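Local coordinates for protein genome packaging NTPase B204 (Sulfolobus turreted icosahedral virus 2, PDB 4KFU) that probably hydrolyses ATP to power the packaging of viral DNA into the capsid, as a P-loop ATPase of the FtsK-HerA superfamily, at residues 104-109 against 140-145. Residues are numbered along the deposited sequence; the frame is centred on the assembly and turned at random.
With ZN (zinc ion), chain L.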
ATOM      1  N   GLU A 104       6.890   1.107  -2.029  1.00 28.40           N
ATOM      2  CA  GLU A 104       8.069   0.311  -1.676  1.00 27.67           C
ATOM      3  C   GLU A 104       7.931  -0.284  -0.267  1.00 28.86           C
ATOM      4  O   GLU A 104       8.835  -0.151   0.570  1.00 30.87           O
ATOM      5  CB  GLU A 104       9.347   1.161  -1.785  1.00 33.60           C
ATOM      6  CG  GLU A 104       9.514   1.910  -3.129  1.00 31.81           C
ATOM      7  CD  GLU A 104       8.915   3.332  -3.136  1.00 38.04           C
ATOM      8  OE1 GLU A 104       8.752   3.948  -2.049  1.00 34.03           O
ATOM      9  OE2 GLU A 104       8.610   3.847  -4.242  1.00 37.26           O
ATOM     10  N   ALA A 105       6.799  -0.936  -0.003  1.00 18.99           N
ATOM     11  CA  ALA A 105       6.488  -1.407   1.346  1.00 21.55           C
ATOM     12  C   ALA A 105       7.410  -2.496   1.889  1.00 22.44           C
ATOM     13  O   ALA A 105       7.302  -2.849   3.059  1.00 19.36           O
ATOM     14  CB  ALA A 105       5.024  -1.843   1.458  1.00 24.34           C
ATOM     15  N   TYR A 106       8.305  -3.037   1.063  1.00 21.57           N
ATOM     16  CA  TYR A 106       9.234  -4.062   1.552  1.00 23.29           C
ATOM     17  C   TYR A 106      10.217  -3.514   2.584  1.00 23.96           C
ATOM     18  O   TYR A 106      10.894  -4.278   3.270  1.00 23.17           O
ATOM     19  CB  TYR A 106       9.994  -4.728   0.403  1.00 27.29           C
ATOM     20  CG  TYR A 106      10.735  -3.761  -0.480  1.00 32.64           C
ATOM     21  CD1 TYR A 106      11.998  -3.290  -0.131  1.00 32.59           C
ATOM     22  CD2 TYR A 106      10.169  -3.313  -1.669  1.00 35.39           C
ATOM     23  CE1 TYR A 106      12.678  -2.390  -0.949  1.00 36.18           C
ATOM     24  CE2 TYR A 106      10.835  -2.421  -2.492  1.00 37.00           C
ATOM     25  CZ  TYR A 106      12.086  -1.963  -2.130  1.00 38.69           C
ATOM     26  OH  TYR A 106      12.733  -1.075  -2.963  1.00 41.64           O
ATOM     27  N   TYR A 107      10.329  -2.196   2.690  1.00 22.35           N
ATOM     28  CA  TYR A 107      11.206  -1.645   3.719  1.00 25.15           C
ATOM     29  C   TYR A 107      10.708  -1.944   5.119  1.00 28.02           C
ATOM     30  O   TYR A 107      11.510  -2.123   6.031  1.00 24.74           O
ATOM     31  CB  TYR A 107      11.374  -0.140   3.543  1.00 28.08           C
ATOM     32  CG  TYR A 107      12.226   0.187   2.357  1.00 27.88           C
ATOM     33  CD1 TYR A 107      13.562  -0.210   2.308  1.00 29.02           C
ATOM     34  CD2 TYR A 107      11.699   0.867   1.275  1.00 28.98           C
ATOM     35  CE1 TYR A 107      14.353   0.077   1.201  1.00 36.80           C
ATOM     36  CE2 TYR A 107      12.477   1.160   0.170  1.00 36.09           C
ATOM     37  CZ  TYR A 107      13.802   0.764   0.136  1.00 37.61           C
ATOM     38  OH  TYR A 107      14.571   1.057  -0.976  1.00 43.46           O
ATOM     39  N   HIS A 108       9.388  -2.008   5.286  1.00 24.01           N
ATOM     40  CA  HIS A 108       8.797  -2.139   6.629  1.00 22.17           C
ATOM     41  C   HIS A 108       8.078  -3.464   6.849  1.00 20.80           C
ATOM     42  O   HIS A 108       7.805  -3.847   7.991  1.00 22.36           O
ATOM     43  CB  HIS A 108       7.818  -0.987   6.869  1.00 22.81           C
ATOM     44  CG  HIS A 108       8.443   0.368   6.731  1.00 23.76           C
ATOM     45  ND1 HIS A 108       9.641   0.686   7.335  1.00 26.00           N
ATOM     46  CD2 HIS A 108       8.034   1.477   6.082  1.00 23.21           C
ATOM     47  CE1 HIS A 108       9.952   1.940   7.042  1.00 25.71           C
ATOM     48  NE2 HIS A 108       8.994   2.442   6.292  1.00 22.55           N
ATOM     49  N   PHE A 109       7.749  -4.144   5.755  1.00 20.29           N
ATOM     50  CA  PHE A 109       6.966  -5.382   5.829  1.00 20.43           C
ATOM     51  C   PHE A 109       7.675  -6.539   5.118  1.00 24.89           C
ATOM     52  O   PHE A 109       7.036  -7.418   4.525  1.00 18.28           O
ATOM     53  CB  PHE A 109       5.594  -5.169   5.191  1.00 20.58           C
ATOM     54  CG  PHE A 109       4.713  -4.181   5.920  1.00 22.14           C
ATOM     55  CD1 PHE A 109       4.869  -2.811   5.728  1.00 21.41           C
ATOM     56  CD2 PHE A 109       3.688  -4.626   6.749  1.00 19.91           C
ATOM     57  CE1 PHE A 109       4.043  -1.906   6.367  1.00 19.63           C
ATOM     58  CE2 PHE A 109       2.859  -3.723   7.398  1.00 18.50           C
ATOM     59  CZ  PHE A 109       3.036  -2.361   7.209  1.00 23.27           C
ATOM     60  N   VAL A 140       5.627 -10.573  -5.309  1.00 16.20           N
ATOM     61  CA  VAL A 140       4.738 -11.024  -4.221  1.00 15.35           C
ATOM     62  C   VAL A 140       5.549 -11.502  -3.023  1.00 14.80           C
ATOM     63  O   VAL A 140       5.187 -11.239  -1.862  1.00 14.34           O
ATOM     64  CB  VAL A 140       3.753 -12.143  -4.700  1.00 16.75           C
ATOM     65  CG1 VAL A 140       4.514 -13.336  -5.198  1.00 21.34           C
ATOM     66  CG2 VAL A 140       2.834 -12.581  -3.582  1.00 14.56           C
ATOM     67  N   TYR A 141       6.674 -12.158  -3.298  1.00 13.92           N
ATOM     68  CA  TYR A 141       7.489 -12.735  -2.231  1.00 17.65           C
ATOM     69  C   TYR A 141       8.381 -11.726  -1.477  1.00 19.99           C
ATOM     70  O   TYR A 141       9.144 -12.119  -0.585  1.00 19.29           O
ATOM     71  CB  TYR A 141       8.299 -13.931  -2.762  1.00 18.63           C
ATOM     72  CG  TYR A 141       9.152 -13.633  -3.988  1.00 23.32           C
ATOM     73  CD1 TYR A 141      10.260 -12.792  -3.900  1.00 24.01           C
ATOM     74  CD2 TYR A 141       8.872 -14.224  -5.222  1.00 23.44           C
ATOM     75  CE1 TYR A 141      11.052 -12.525  -5.007  1.00 26.39           C
ATOM     76  CE2 TYR A 141       9.659 -13.968  -6.330  1.00 24.08           C
ATOM     77  CZ  TYR A 141      10.748 -13.117  -6.214  1.00 28.95           C
ATOM     78  OH  TYR A 141      11.542 -12.855  -7.308  1.00 31.54           O
ATOM     79  N   ASP A 142       8.262 -10.438  -1.808  1.00 17.05           N
ATOM     80  CA  ASP A 142       9.000  -9.387  -1.100  1.00 17.50           C
ATOM     81  C   ASP A 142       8.439  -9.185   0.299  1.00 18.93           C
ATOM     82  O   ASP A 142       9.145  -8.711   1.177  1.00 22.79           O
ATOM     83  CB  ASP A 142       8.893  -8.031  -1.815  1.00 15.63           C
ATOM     84  CG  ASP A 142       9.636  -7.984  -3.143  1.00 20.80           C
ATOM     85  OD1 ASP A 142      10.482  -8.858  -3.415  1.00 21.33           O
ATOM     86  OD2 ASP A 142       9.346  -7.044  -3.910  1.00 22.27           O
ATOM     87  N   LEU A 143       7.166  -9.518   0.503  1.00 17.90           N
ATOM     88  CA  LEU A 143       6.510  -9.189   1.779  1.00 18.15           C
ATOM     89  C   LEU A 143       6.175 -10.399   2.649  1.00 19.84           C
ATOM     90  O   LEU A 143       6.028 -11.512   2.140  1.00 17.40           O
ATOM     91  CB  LEU A 143       5.214  -8.419   1.508  1.00 17.16           C
ATOM     92  CG  LEU A 143       5.294  -7.218   0.567  1.00 18.92           C
ATOM     93  CD1 LEU A 143       3.920  -6.583   0.404  1.00 16.19           C
ATOM     94  CD2 LEU A 143       6.321  -6.194   1.067  1.00 19.92           C
ATOM     95  N   MET A 144       6.005 -10.156   3.950  1.00 19.15           N
ATOM     96  CA  MET A 144       5.497 -11.159   4.870  1.00 15.33           C
ATOM     97  C   MET A 144       4.177 -11.716   4.369  1.00 14.67           C
ATOM     98  O   MET A 144       3.277 -10.952   4.038  1.00 16.28           O
ATOM     99  CB  MET A 144       5.244 -10.523   6.249  1.00 17.50           C
ATOM    100  CG  MET A 144       6.481 -10.307   7.083  1.00 30.26           C
ATOM    101  SD  MET A 144       6.285  -8.948   8.270  1.00 40.14           S
ATOM    102  CE  MET A 144       4.528  -8.797   8.319  1.00 20.55           C
ATOM    103  N   PRO A 145       4.058 -13.053   4.294  1.00 16.16           N
ATOM    104  CA  PRO A 145       2.804 -13.666   3.836  1.00 15.44           C
ATOM    105  C   PRO A 145       1.590 -13.207   4.639  1.00 15.01           C
ATOM    106  O   PRO A 145       0.501 -13.149   4.070  1.00 17.69           O
ATOM    107  CB  PRO A 145       3.052 -15.161   4.053  1.00 20.93           C
ATOM    108  CG  PRO A 145       4.527 -15.309   3.928  1.00 22.01           C
ATOM    109  CD  PRO A 145       5.115 -14.055   4.517  1.00 19.39           C
TER
HETATM  110 ZN    ZN L 308       9.082   4.126   5.180  0.76 24.04          ZN
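Leu143 reaches across to the turn 105-109 with one branch: its CD2 methyl lies 3.6 Å from Tyr106 CA. The same CD2 comes within 4.3 Å of Phe109 CB. CG stands beside the backbone N (chi1 -50°); CD1 continues the extended chain, while CD2 branches off it into the angle between Tyr106 and Phe109. The main chains are tied just beyond: Met144 N donates to Phe109 O over 3.0 Å, nearly straight at 163°, with the donor somewhat tilted from the carbonyl plane. The same oxygen receives a CA-H...O contact from Leu143 CA at 3.3 Å. Both segments are loops that follow neighbouring parallel strands, 98-102 and 131-137, of the P-loop ATPase sheet. Tyr106 sets its CB alongside Asp142 CB at 4.1 Å, while chi1 of 55° swings the ring away from the 140-145 loop. Thr137, which ends strand 131-137, touches the side chains of Leu143 and Tyr106 and, with Arg139 N, hydrogen-bonds Asp142 OD2 through its OG1. The Phe109 ring leads off toward Ile119 and Leu123 of helix 117-124, which Met144, bent at chi3, also meets. On the far side of the turn His108 points away and binds zinc through NE2 at 2.0 Å, alongside Asp39, His41 and Asp73; Glu104 OE1 holds His41 ND1 from the second shell.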